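Local coordinates for protein 2-methyl-3-hydroxypyridine-5-carboxylic acid oxygenase (Mesorhizobium loti, PDB 3ALJ) that probably uses bound FAD and molecular oxygen to open the pyridine ring of 2-methyl-3-hydroxypyridine-5-carboxylic acid during vitamin B6 breakdown, at residues A26-K31 and R118-D123; D164-K169 and W278-V283; D201-W206 and A348-S353. All coordinates share one frame; numbering follows the deposited sequence.

In the fold
The three contacts are spread over a single-chain flavoprotein. Contacts 1 and 2 have centres about 24 Å apart and share the mixed sheet of the FAD-binding part: 123-125 and 279-280 are its two outermost strands, so one contact lies toward each edge. Contact 3 belongs to the other, seven-stranded sheet, whose strand 199-203 meets the chain leaving helix 321-349; its centre is about 41 Å from that of contact 1, on the opposite side of the chain's centre, and about 37 Å from that of contact 2. Contact 1 closes before contact 2 opens, whereas the segments of contacts 2 and 3 alternate, so the chain passes back and forth between the two sheets.

Contact 1 of 3, residues A26-K31 and R118-D123; sequences AAIALK and RALGVD
K31 lays its aliphatic chain along L120 and V122, the two residues that flank G121 where helix 106-119 gives way to strand 123-125. With CG anti to the backbone N (chi1 -173°) and a bend at chi2 (71°), the chain leaves helix 21-32 and then turns along the other segment. K31 CB rests 3.8 Å from V122 CG2, the two side chains sliding past each other in opposite directions. Farther out, K31 CE comes within 3.1 Å of the L120 carbonyl O, while NZ stays 3.7 Å from the G121 carbonyl O; no hydrogen bond crosses between the segments, and the lysine's contact here is made largely by its methylenes. One turn back, I28 and L120 cross at about a right angle, methyl against methyl, with I28 CG2 3.8 Å from L120 CD1. V122 divides its branches: CG1, opposite its backbone N (chi1 173°), reaches A27 CB at 4.0 Å, and CG2 serves the lysine. Cut back to an alanine, K31 would lose the methylenes that lie against L120 and V122, which would probably open a gap beside L120 CB and leave the L120 carbonyl without that cover. G121 itself has positive phi and closes a Schellman motif, with G121 N bonded to R118 O; a CB there would jam against the preceding carbonyl. The contact thus packs the helix that follows the first strand, 13-17, of a Rossmann-like FAD-binding fold against the end of helix 106-119. A27 also touches V37 and L39 of strand 36-40, I28 meets L113 and A117, and D123 pairs by backbone bonds with V37 and L39.

Contact 2 of 3, residues D164-K169 and W278-V283; sequences DSIGFK and WTRGKV
The R280 side chain sets out with CG opposite the backbone N (chi1 -164°), then folds at chi2 and again at chi3, which curls its guanidinium back over the F168 ring. F168, with CG opposite its carbonyl carbon (chi1 -79°), offers a face to the charge: R280 NH1 stands over the ring centre, and R280 CZ lies 4.3 Å from the F168 centroid, a cation-pi contact. The two planes are inclined by 50°, so the guanidinium dips one nitrogen toward the ring instead of stacking flat. That same nitrogen donates to the carbonyl of G167, R280 NH1 to G167 O 2.9 Å, a moderately bent bond tilted from the guanidinium plane. A water in that plane joins R280 NH2 to G167 O and makes the grip two-pronged. I166 CG2 covers one face of the guanidinium, offset toward its rim, 3.6 Å from R280 NH2. The other arm of the isoleucine meets V283 tip to tip, I166 CD1 lying 3.9 Å from V283 CG2. G167 has positive phi at the end of helix 161-166. On the other side, R280 to V283 form a type II' beta turn with G281 and K282 at its corners, closed by mutual backbone bonds between R280 and V283. The arrangement is a two-residue beta hairpin joining strands 279-280 and 283-285 at the edge of the FAD-binding sheet, its arginine clasping the C-terminal end of a helix.

Contact 3 of 3, residues D201-W206 and A348-S353; sequences DMWNFW and ANRSLS
W203 turns one face of its indole to S353, whose CB sits over the ring 3.4 Å from W203 CD2. The alpha carbon joins it: S353 CA lies 3.5 Å from the centroid of the W203 five-membered ring and 8° off its normal, a CH-pi contact made almost straight down. Along the six-membered side, R350 crosses the tryptophan at about a right angle and brings its methylene CG to 3.7 Å from W203 CZ3; its charged end turns elsewhere, NH1 bonding to A347 O. The L352 side chain adds its CB near W203 CZ2 at 4.1 Å. These partners lie on a tight turn after helix 321-349. R350, with positive phi, is the first residue to leave helical angles, in a Schellman motif, and the chain continues as a 3-10 turn through 351-353, set against the end of strand 199-203, an inner strand of the seven-stranded sheet. The serine hydroxyl is committed to that turn: chi1 of 69° places S353 OG between its backbone N and carbonyl carbon, from where it donates to R350 O at 2.7 Å, nearly along the C=O axis. R350 O also accepts from S353 N, so two bonds grip it. F205 comes from farther along the first segment and directs its ring edge to S353, with OG in the ring plane 3.9 Å from F205 CZ. On the indole's polar side, W203 NE1 gives a weak, bent bond to D201 OD2 (136° at the hydrogen). That carboxylate oxygen is also salt-bridged to R211 of the adjoining strand 211-216.

Contact 1 of 3, residues A26-K31 and R118-D123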
ATOM      1  N   ALA A  26      11.937  -2.606   5.150  1.00  9.17           N
ATOM      2  CA  ALA A  26      12.894  -2.356   6.215  1.00  8.68           C
ATOM      3  C   ALA A  26      13.938  -3.441   6.278  1.00  8.53           C
ATOM      4  O   ALA A  26      15.168  -3.122   6.412  1.00 10.02           O
ATOM      5  CB  ALA A  26      12.122  -2.263   7.614  1.00 10.33           C
ATOM      6  N   ALA A  27      13.534  -4.685   6.157  1.00  8.57           N
ATOM      7  CA  ALA A  27      14.519  -5.761   6.213  1.00  8.18           C
ATOM      8  C   ALA A  27      15.575  -5.725   5.121  1.00  7.60           C
ATOM      9  O   ALA A  27      16.747  -5.902   5.394  1.00  9.90           O
ATOM     10  CB  ALA A  27      13.830  -7.111   6.284  1.00  8.77           C
ATOM     11  N   ILE A  28      15.161  -5.456   3.901  1.00  9.53           N
ATOM     12  CA  ILE A  28      16.099  -5.408   2.781  1.00  8.86           C
ATOM     13  C   ILE A  28      17.035  -4.242   2.968  1.00 10.17           C
ATOM     14  O   ILE A  28      18.238  -4.399   2.801  1.00  9.55           O
ATOM     15  CB  ILE A  28      15.323  -5.289   1.493  1.00  7.82           C
ATOM     16  CG1 ILE A  28      14.631  -6.576   1.129  1.00  7.86           C
ATOM     17  CG2 ILE A  28      16.292  -4.872   0.353  1.00  9.12           C
ATOM     18  CD1 ILE A  28      13.498  -6.392   0.045  1.00  9.14           C
ATOM     19  N   ALA A  29      16.462  -3.084   3.308  1.00  9.10           N
ATOM     20  CA  ALA A  29      17.283  -1.858   3.425  1.00 10.43           C
ATOM     21  C   ALA A  29      18.299  -2.003   4.538  1.00 11.83           C
ATOM     22  O   ALA A  29      19.541  -1.693   4.367  1.00 11.79           O
ATOM     23  CB  ALA A  29      16.485  -0.580   3.648  1.00 11.95           C
ATOM     24  N   LEU A  30      17.902  -2.621   5.646  1.00 10.61           N
ATOM     25  CA  LEU A  30      18.813  -2.784   6.798  1.00 10.19           C
ATOM     26  C   LEU A  30      19.819  -3.813   6.403  1.00 10.52           C
ATOM     27  O   LEU A  30      21.040  -3.609   6.674  1.00 11.05           O
ATOM     28  CB  LEU A  30      17.990  -3.184   8.073  1.00 10.49           C
ATOM     29  CG  LEU A  30      17.130  -2.078   8.569  1.00 10.80           C
ATOM     30  CD1 LEU A  30      16.099  -2.746   9.588  1.00 11.02           C
ATOM     31  CD2 LEU A  30      17.905  -0.959   9.234  1.00 12.14           C
ATOM     32  N   LYS A  31      19.421  -4.931   5.768  1.00 11.13           N
ATOM     33  CA  LYS A  31      20.408  -6.001   5.396  1.00 11.95           C
ATOM     34  C   LYS A  31      21.453  -5.422   4.395  1.00 12.70           C
ATOM     35  O   LYS A  31      22.654  -5.749   4.509  1.00 12.06           O
ATOM     36  CB  LYS A  31      19.675  -7.237   4.820  1.00 10.79           C
ATOM     37  CG  LYS A  31      20.548  -8.492   4.558  1.00 13.27           C
ATOM     38  CD  LYS A  31      20.959  -9.120   5.948  1.00 12.87           C
ATOM     39  CE  LYS A  31      21.772 -10.329   5.445  1.00 17.30           C
ATOM     40  NZ  LYS A  31      22.338 -11.033   6.636  1.00 25.89           N
ATOM     41  N   ARG A 118      15.276 -12.788   0.278  1.00 12.49           N
ATOM     42  CA  ARG A 118      15.878 -14.146   0.324  1.00 15.32           C
ATOM     43  C   ARG A 118      17.243 -14.041  -0.346  1.00 15.60           C
ATOM     44  O   ARG A 118      18.236 -14.658   0.227  1.00 18.99           O
ATOM     45  CB  ARG A 118      14.991 -15.124  -0.351  1.00 15.73           C
ATOM     46  CG  ARG A 118      13.812 -15.435   0.450  1.00 17.78           C
ATOM     47  CD  ARG A 118      13.042 -16.534  -0.305  1.00 22.35           C
ATOM     48  NE  ARG A 118      11.898 -17.061   0.448  1.00 23.46           N
ATOM     49  CZ  ARG A 118      10.754 -17.511  -0.107  1.00 23.97           C
ATOM     50  NH1 ARG A 118       9.811 -18.004   0.693  1.00 28.96           N
ATOM     51  NH2 ARG A 118      10.552 -17.574  -1.422  1.00 27.59           N
ATOM     52  N   ALA A 119      17.362 -13.360  -1.503  1.00 14.98           N
ATOM     53  CA  ALA A 119      18.670 -13.255  -2.171  1.00 15.70           C
ATOM     54  C   ALA A 119      19.703 -12.646  -1.241  1.00 15.12           C
ATOM     55  O   ALA A 119      20.916 -12.992  -1.332  1.00 18.06           O
ATOM     56  CB  ALA A 119      18.582 -12.476  -3.445  1.00 17.89           C
ATOM     57  N   LEU A 120      19.371 -11.692  -0.344  1.00 14.11           N
ATOM     58  CA  LEU A 120      20.277 -11.049   0.524  1.00 13.01           C
ATOM     59  C   LEU A 120      20.544 -11.844   1.852  1.00 12.14           C
ATOM     60  O   LEU A 120      21.412 -11.431   2.615  1.00 14.73           O
ATOM     61  CB  LEU A 120      19.747  -9.659   0.891  1.00 13.00           C
ATOM     62  CG  LEU A 120      19.818  -8.656  -0.263  1.00 14.72           C
ATOM     63  CD1 LEU A 120      18.989  -7.482   0.177  1.00 13.12           C
ATOM     64  CD2 LEU A 120      21.285  -8.250  -0.438  1.00 18.55           C
ATOM     65  N   GLY A 121      19.820 -12.953   2.019  1.00 14.54           N
ATOM     66  CA  GLY A 121      20.010 -13.700   3.250  1.00 15.75           C
ATOM     67  C   GLY A 121      19.304 -13.118   4.454  1.00 16.49           C
ATOM     68  O   GLY A 121      19.701 -13.365   5.616  1.00 18.82           O
ATOM     69  N   VAL A 122      18.219 -12.345   4.297  1.00 14.22           N
ATOM     70  CA  VAL A 122      17.427 -12.034   5.487  1.00 13.37           C
ATOM     71  C   VAL A 122      16.770 -13.347   6.004  1.00 11.78           C
ATOM     72  O   VAL A 122      16.238 -14.187   5.244  1.00 14.70           O
ATOM     73  CB  VAL A 122      16.299 -11.118   5.065  1.00 13.29           C
ATOM     74  CG1 VAL A 122      15.298 -10.824   6.134  1.00 13.48           C
ATOM     75  CG2 VAL A 122      16.873  -9.789   4.595  1.00 15.65           C
ATOM     76  N   ASP A 123      16.874 -13.496   7.342  1.00 14.56           N
ATOM     77  CA  ASP A 123      16.276 -14.670   7.964  1.00 14.73           C
ATOM     78  C   ASP A 123      14.768 -14.371   8.127  1.00 14.88           C
ATOM     79  O   ASP A 123      14.389 -13.589   9.012  1.00 16.88           O
ATOM     80  CB  ASP A 123      16.961 -14.806   9.317  1.00 13.85           C
ATOM     81  CG  ASP A 123      16.510 -15.987  10.112  1.00 20.56           C
ATOM     82  OD1 ASP A 123      15.552 -16.650   9.723  1.00 26.05           O
ATOM     83  OD2 ASP A 123      17.194 -16.221  11.150  1.00 29.09           O
TER

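Contact 2 of 3, residues D164-K169 and W278-V283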
ATOM      1  N   ASP A 164       0.668  -1.941  20.283  1.00  9.45           N
ATOM      2  CA  ASP A 164      -0.301  -1.900  21.395  1.00 10.84           C
ATOM      3  C   ASP A 164       0.253  -2.537  22.660  1.00 11.74           C
ATOM      4  O   ASP A 164      -0.284  -2.206  23.762  1.00 13.70           O
ATOM      5  CB  ASP A 164      -1.568  -2.548  20.929  1.00 10.63           C
ATOM      6  CG  ASP A 164      -2.348  -1.613  19.902  1.00  9.36           C
ATOM      7  OD1 ASP A 164      -2.086  -0.387  19.903  1.00 10.48           O
ATOM      8  OD2 ASP A 164      -3.204  -2.142  19.225  1.00 12.65           O
ATOM      9  N   SER A 165       1.259  -3.386  22.562  1.00 10.82           N
ATOM     10  CA  SER A 165       1.878  -3.881  23.868  1.00 10.99           C
ATOM     11  C   SER A 165       2.596  -2.835  24.590  1.00 14.15           C
ATOM     12  O   SER A 165       2.616  -2.848  25.849  1.00 16.96           O
ATOM     13  CB  SER A 165       2.867  -5.028  23.579  1.00 11.29           C
ATOM     14  OG  SER A 165       3.971  -4.600  22.775  1.00 12.60           O
ATOM     15  N   ILE A 166       3.139  -1.847  23.912  1.00 11.11           N
ATOM     16  CA  ILE A 166       3.827  -0.732  24.530  1.00 11.38           C
ATOM     17  C   ILE A 166       2.833   0.347  24.912  1.00 14.01           C
ATOM     18  O   ILE A 166       2.988   0.967  26.025  1.00 16.52           O
ATOM     19  CB  ILE A 166       4.914  -0.175  23.533  1.00 11.85           C
ATOM     20  CG1 ILE A 166       5.978  -1.209  23.374  1.00 12.31           C
ATOM     21  CG2 ILE A 166       5.473   1.224  23.998  1.00 12.63           C
ATOM     22  CD1 ILE A 166       6.994  -0.934  22.249  1.00 13.66           C
ATOM     23  N   GLY A 167       1.855   0.649  24.052  1.00 12.82           N
ATOM     24  CA  GLY A 167       0.889   1.657  24.383  1.00 12.99           C
ATOM     25  C   GLY A 167       1.221   2.939  23.716  1.00 13.04           C
ATOM     26  O   GLY A 167       2.154   3.658  24.171  1.00 15.08           O
ATOM     27  N   PHE A 168       0.563   3.209  22.571  1.00 12.09           N
ATOM     28  CA  PHE A 168       0.733   4.523  21.948  1.00 11.61           C
ATOM     29  C   PHE A 168      -0.575   5.190  21.800  1.00 12.47           C
ATOM     30  O   PHE A 168      -1.627   4.559  21.405  1.00 13.69           O
ATOM     31  CB  PHE A 168       1.262   4.291  20.473  1.00 12.24           C
ATOM     32  CG  PHE A 168       2.677   4.009  20.390  1.00  9.76           C
ATOM     33  CD1 PHE A 168       3.125   2.713  20.728  1.00 11.38           C
ATOM     34  CD2 PHE A 168       3.608   4.993  19.942  1.00 12.12           C
ATOM     35  CE1 PHE A 168       4.550   2.375  20.598  1.00 12.74           C
ATOM     36  CE2 PHE A 168       4.986   4.693  19.809  1.00  9.29           C
ATOM     37  CZ  PHE A 168       5.495   3.387  20.173  1.00 12.46           C
ATOM     38  N   LYS A 169      -0.649   6.443  22.218  1.00 13.27           N
ATOM     39  CA  LYS A 169      -1.881   7.213  22.127  1.00 12.68           C
ATOM     40  C   LYS A 169      -2.186   7.294  20.593  1.00 13.57           C
ATOM     41  O   LYS A 169      -1.335   7.635  19.770  1.00 13.45           O
ATOM     42  CB  LYS A 169      -1.588   8.652  22.719  1.00 14.64           C
ATOM     43  CG  LYS A 169      -2.759   9.580  22.681  1.00 14.51           C
ATOM     44  CD  LYS A 169      -2.273  10.910  23.435  1.00 19.41           C
ATOM     45  CE  LYS A 169      -3.259  12.110  23.300  1.00 25.52           C
ATOM     46  NZ  LYS A 169      -3.284  12.673  21.884  1.00 22.80           N
ATOM     47  N   TRP A 278       5.920   7.732  16.694  1.00  9.76           N
ATOM     48  CA  TRP A 278       6.205   6.428  15.976  1.00  9.16           C
ATOM     49  C   TRP A 278       7.312   5.645  16.580  1.00 11.18           C
ATOM     50  O   TRP A 278       7.675   4.592  16.101  1.00 11.42           O
ATOM     51  CB  TRP A 278       6.584   6.727  14.500  1.00 10.24           C
ATOM     52  CG  TRP A 278       5.464   7.302  13.688  1.00  9.70           C
ATOM     53  CD1 TRP A 278       4.133   7.520  14.034  1.00  9.44           C
ATOM     54  CD2 TRP A 278       5.588   7.740  12.344  1.00 10.83           C
ATOM     55  NE1 TRP A 278       3.418   8.078  12.945  1.00 10.36           N
ATOM     56  CE2 TRP A 278       4.322   8.197  11.916  1.00  8.68           C
ATOM     57  CE3 TRP A 278       6.640   7.752  11.445  1.00 10.63           C
ATOM     58  CZ2 TRP A 278       4.103   8.635  10.593  1.00 11.29           C
ATOM     59  CZ3 TRP A 278       6.446   8.231  10.156  1.00 10.26           C
ATOM     60  CH2 TRP A 278       5.193   8.646   9.745  1.00 10.82           C
ATOM     61  N   THR A 279       7.856   6.128  17.729  1.00 11.50           N
ATOM     62  CA  THR A 279       9.102   5.515  18.274  1.00 13.52           C
ATOM     63  C   THR A 279       8.992   5.427  19.788  1.00 12.74           C
ATOM     64  O   THR A 279       8.271   6.210  20.435  1.00 14.71           O
ATOM     65  CB  THR A 279      10.345   6.386  17.976  1.00 15.06           C
ATOM     66  OG1 THR A 279      10.222   7.647  18.661  1.00 18.98           O
ATOM     67  CG2 THR A 279      10.455   6.618  16.447  1.00 15.11           C
ATOM     68  N   ARG A 280       9.711   4.441  20.296  1.00 10.04           N
ATOM     69  CA  ARG A 280       9.877   4.389  21.778  1.00 11.78           C
ATOM     70  C   ARG A 280      11.157   3.620  22.011  1.00 11.94           C
ATOM     71  O   ARG A 280      11.246   2.454  21.758  1.00 12.35           O
ATOM     72  CB  ARG A 280       8.635   3.783  22.449  1.00 11.16           C
ATOM     73  CG  ARG A 280       8.621   4.080  23.956  1.00 13.04           C
ATOM     74  CD  ARG A 280       7.948   5.419  24.129  1.00 17.75           C
ATOM     75  NE  ARG A 280       6.638   5.489  23.490  1.00 19.85           N
ATOM     76  CZ  ARG A 280       5.500   5.097  24.037  1.00 19.78           C
ATOM     77  NH1 ARG A 280       4.375   5.298  23.342  1.00 16.73           N
ATOM     78  NH2 ARG A 280       5.446   4.557  25.242  1.00 20.27           N
ATOM     79  N   GLY A 281      12.173   4.327  22.521  1.00 13.02           N
ATOM     80  CA  GLY A 281      13.431   3.640  22.686  1.00 13.54           C
ATOM     81  C   GLY A 281      13.974   3.066  21.374  1.00 11.45           C
ATOM     82  O   GLY A 281      14.256   3.857  20.415  1.00 13.88           O
ATOM     83  N   LYS A 282      14.242   1.774  21.354  1.00 11.26           N
ATOM     84  CA  LYS A 282      14.785   1.107  20.181  1.00 12.41           C
ATOM     85  C   LYS A 282      13.658   0.541  19.263  1.00 10.64           C
ATOM     86  O   LYS A 282      14.021  -0.163  18.357  1.00 11.86           O
ATOM     87  CB  LYS A 282      15.715  -0.017  20.558  1.00 13.59           C
ATOM     88  CG  LYS A 282      17.005   0.496  21.367  1.00 16.46           C
ATOM     89  CD  LYS A 282      17.737  -0.778  21.941  1.00 18.98           C
ATOM     90  CE  LYS A 282      18.654  -0.542  23.186  1.00 25.14           C
ATOM     91  NZ  LYS A 282      19.590   0.432  22.712  1.00 24.76           N
ATOM     92  N   VAL A 283      12.416   0.920  19.542  1.00 11.03           N
ATOM     93  CA  VAL A 283      11.264   0.428  18.708  1.00 10.08           C
ATOM     94  C   VAL A 283      10.821   1.541  17.768  1.00 10.54           C
ATOM     95  O   VAL A 283      10.546   2.663  18.151  1.00 11.33           O
ATOM     96  CB  VAL A 283      10.101   0.091  19.643  1.00 11.21           C
ATOM     97  CG1 VAL A 283       8.849  -0.269  18.791  1.00 11.92           C
ATOM     98  CG2 VAL A 283      10.493  -1.155  20.548  1.00 14.77           C
TER
HETATM   99  O   HOH W   1       3.171   3.806  26.840  1.00 21.01           O

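Contact 3 of 3, residues D201-W206 and A348-S353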
ATOM      1  N   ASP A 201     -11.251   5.505 -13.830  1.00  7.45           N
ATOM      2  CA  ASP A 201     -12.013   5.567 -12.559  1.00  5.75           C
ATOM      3  C   ASP A 201     -13.429   5.943 -12.911  1.00  6.70           C
ATOM      4  O   ASP A 201     -13.694   7.095 -13.293  1.00  7.75           O
ATOM      5  CB  ASP A 201     -11.347   6.604 -11.625  1.00  7.01           C
ATOM      6  CG  ASP A 201     -11.922   6.510 -10.259  1.00  8.93           C
ATOM      7  OD1 ASP A 201     -12.760   5.593 -10.005  1.00  9.48           O
ATOM      8  OD2 ASP A 201     -11.553   7.315  -9.377  1.00  8.76           O
ATOM      9  N   MET A 202     -14.306   4.929 -12.888  1.00  7.21           N
ATOM     10  CA  MET A 202     -15.656   5.068 -13.441  1.00  8.25           C
ATOM     11  C   MET A 202     -16.658   5.314 -12.329  1.00  7.81           C
ATOM     12  O   MET A 202     -17.113   4.405 -11.608  1.00  8.82           O
ATOM     13  CB  MET A 202     -16.064   3.777 -14.171  1.00  7.96           C
ATOM     14  CG  MET A 202     -15.037   3.346 -15.223  1.00  8.11           C
ATOM     15  SD  MET A 202     -15.381   1.656 -15.720  1.00 10.13           S
ATOM     16  CE  MET A 202     -14.394   1.476 -17.246  1.00 10.15           C
ATOM     17  N   TRP A 203     -16.975   6.607 -12.113  1.00  6.88           N
ATOM     18  CA  TRP A 203     -17.893   7.003 -11.011  1.00  6.74           C
ATOM     19  C   TRP A 203     -19.341   7.121 -11.488  1.00  7.99           C
ATOM     20  O   TRP A 203     -19.644   7.537 -12.662  1.00  8.02           O
ATOM     21  CB  TRP A 203     -17.539   8.418 -10.581  1.00  7.77           C
ATOM     22  CG  TRP A 203     -16.251   8.474  -9.723  1.00  6.78           C
ATOM     23  CD1 TRP A 203     -14.951   8.474 -10.155  1.00  7.66           C
ATOM     24  CD2 TRP A 203     -16.216   8.607  -8.312  1.00  7.97           C
ATOM     25  NE1 TRP A 203     -14.134   8.622  -9.035  1.00 10.00           N
ATOM     26  CE2 TRP A 203     -14.890   8.697  -7.895  1.00  9.94           C
ATOM     27  CE3 TRP A 203     -17.213   8.622  -7.316  1.00 10.05           C
ATOM     28  CZ2 TRP A 203     -14.512   8.801  -6.542  1.00 12.94           C
ATOM     29  CZ3 TRP A 203     -16.847   8.749  -5.973  1.00 10.73           C
ATOM     30  CH2 TRP A 203     -15.536   8.833  -5.595  1.00 10.43           C
ATOM     31  N   ASN A 204     -20.267   6.852 -10.559  1.00  8.22           N
ATOM     32  CA  ASN A 204     -21.680   7.187 -10.757  1.00  9.04           C
ATOM     33  C   ASN A 204     -22.271   7.497  -9.415  1.00  9.97           C
ATOM     34  O   ASN A 204     -21.959   6.807  -8.449  1.00 10.75           O
ATOM     35  CB  ASN A 204     -22.478   5.985 -11.313  1.00  8.74           C
ATOM     36  CG  ASN A 204     -21.995   5.526 -12.643  1.00  7.68           C
ATOM     37  OD1 ASN A 204     -22.459   6.017 -13.736  1.00 10.18           O
ATOM     38  ND2 ASN A 204     -21.114   4.545 -12.708  1.00 10.18           N
ATOM     39  N   PHE A 205     -23.143   8.507  -9.406  1.00 10.60           N
ATOM     40  CA  PHE A 205     -24.079   8.720  -8.281  1.00 10.43           C
ATOM     41  C   PHE A 205     -25.494   8.403  -8.677  1.00 10.34           C
ATOM     42  O   PHE A 205     -26.296   8.235  -7.744  1.00 12.56           O
ATOM     43  CB  PHE A 205     -23.930  10.155  -7.793  1.00 10.12           C
ATOM     44  CG  PHE A 205     -22.546  10.507  -7.331  1.00 11.64           C
ATOM     45  CD1 PHE A 205     -21.956   9.822  -6.278  1.00 18.76           C
ATOM     46  CD2 PHE A 205     -21.793  11.439  -7.964  1.00 13.93           C
ATOM     47  CE1 PHE A 205     -20.580  10.178  -5.878  1.00 17.65           C
ATOM     48  CE2 PHE A 205     -20.511  11.791  -7.557  1.00 17.14           C
ATOM     49  CZ  PHE A 205     -19.932  11.170  -6.511  1.00 17.69           C
ATOM     50  N   TRP A 206     -25.839   8.417  -9.953  1.00  9.96           N
ATOM     51  CA  TRP A 206     -27.169   8.148 -10.425  1.00 11.18           C
ATOM     52  C   TRP A 206     -27.070   7.056 -11.432  1.00 12.02           C
ATOM     53  O   TRP A 206     -26.139   7.064 -12.221  1.00 11.15           O
ATOM     54  CB  TRP A 206     -27.796   9.475 -11.047  1.00 10.95           C
ATOM     55  CG  TRP A 206     -29.181   9.240 -11.606  1.00 11.89           C
ATOM     56  CD1 TRP A 206     -30.355   9.426 -10.893  1.00 15.69           C
ATOM     57  CD2 TRP A 206     -29.527   8.646 -12.853  1.00 13.99           C
ATOM     58  NE1 TRP A 206     -31.390   9.080 -11.696  1.00 18.21           N
ATOM     59  CE2 TRP A 206     -30.955   8.535 -12.860  1.00 18.39           C
ATOM     60  CE3 TRP A 206     -28.824   8.277 -13.949  1.00 16.17           C
ATOM     61  CZ2 TRP A 206     -31.659   8.073 -13.976  1.00 20.67           C
ATOM     62  CZ3 TRP A 206     -29.544   7.735 -15.102  1.00 20.43           C
ATOM     63  CH2 TRP A 206     -30.945   7.628 -15.043  1.00 19.31           C
ATOM     64  N   ALA A 348     -13.445  11.661   1.741  1.00 10.01           N
ATOM     65  CA  ALA A 348     -14.736  12.137   2.292  1.00 10.45           C
ATOM     66  C   ALA A 348     -15.511  13.011   1.364  1.00 11.95           C
ATOM     67  O   ALA A 348     -16.770  12.930   1.347  1.00 12.95           O
ATOM     68  CB  ALA A 348     -14.429  12.912   3.577  1.00 12.12           C
ATOM     69  N   ASN A 349     -14.830  13.786   0.571  1.00 10.91           N
ATOM     70  CA  ASN A 349     -15.483  14.762  -0.354  1.00 13.40           C
ATOM     71  C   ASN A 349     -15.710  14.103  -1.722  1.00 13.02           C
ATOM     72  O   ASN A 349     -16.290  14.776  -2.575  1.00 14.12           O
ATOM     73  CB  ASN A 349     -14.626  16.011  -0.506  1.00 13.57           C
ATOM     74  CG  ASN A 349     -14.669  16.925   0.752  1.00 17.00           C
ATOM     75  OD1 ASN A 349     -15.794  17.224   1.231  1.00 19.57           O
ATOM     76  ND2 ASN A 349     -13.508  17.334   1.245  1.00 21.61           N
ATOM     77  N   ARG A 350     -15.337  12.818  -1.894  1.00 11.94           N
ATOM     78  CA  ARG A 350     -15.441  12.180  -3.269  1.00 11.80           C
ATOM     79  C   ARG A 350     -14.730  13.067  -4.261  1.00 10.71           C
ATOM     80  O   ARG A 350     -15.172  13.133  -5.463  1.00 11.36           O
ATOM     81  CB  ARG A 350     -16.899  11.940  -3.641  1.00 11.32           C
ATOM     82  CG  ARG A 350     -17.505  10.709  -2.849  1.00 15.06           C
ATOM     83  CD  ARG A 350     -17.945  11.162  -1.467  1.00 21.40           C
ATOM     84  NE  ARG A 350     -18.689  10.109  -0.842  1.00 22.86           N
ATOM     85  CZ  ARG A 350     -18.263   9.286   0.128  1.00 20.53           C
ATOM     86  NH1 ARG A 350     -17.094   9.359   0.775  1.00 17.77           N
ATOM     87  NH2 ARG A 350     -19.127   8.405   0.598  1.00 25.35           N
ATOM     88  N   SER A 351     -13.598  13.694  -3.913  1.00 10.17           N
ATOM     89  CA  SER A 351     -12.975  14.648  -4.789  1.00  9.94           C
ATOM     90  C   SER A 351     -12.517  14.052  -6.124  1.00 10.90           C
ATOM     91  O   SER A 351     -12.561  14.788  -7.142  1.00  9.50           O
ATOM     92  CB  SER A 351     -11.737  15.286  -4.154  1.00 10.71           C
ATOM     93  OG  SER A 351     -12.128  15.884  -2.865  1.00 12.81           O
ATOM     94  N   LEU A 352     -12.083  12.787  -6.100  1.00  8.70           N
ATOM     95  CA  LEU A 352     -11.622  12.193  -7.354  1.00  8.76           C
ATOM     96  C   LEU A 352     -12.711  12.124  -8.429  1.00  8.33           C
ATOM     97  O   LEU A 352     -12.390  12.056  -9.638  1.00  8.53           O
ATOM     98  CB  LEU A 352     -11.026  10.803  -7.092  1.00  9.63           C
ATOM     99  CG  LEU A 352      -9.727  10.880  -6.203  1.00 12.73           C
ATOM    100  CD1 LEU A 352      -9.480   9.405  -5.930  1.00 13.93           C
ATOM    101  CD2 LEU A 352      -8.608  11.480  -6.961  1.00 12.96           C
ATOM    102  N   SER A 353     -13.978  12.177  -8.024  1.00  9.02           N
ATOM    103  CA  SER A 353     -15.100  12.085  -9.003  1.00  9.45           C
ATOM    104  C   SER A 353     -15.142  13.277  -9.952  1.00  9.84           C
ATOM    105  O   SER A 353     -15.795  13.167 -10.955  1.00 10.65           O
ATOM    106  CB  SER A 353     -16.447  11.978  -8.263  1.00  9.13           C
ATOM    107  OG  SER A 353     -16.782  13.201  -7.596  1.00 10.26           O
TER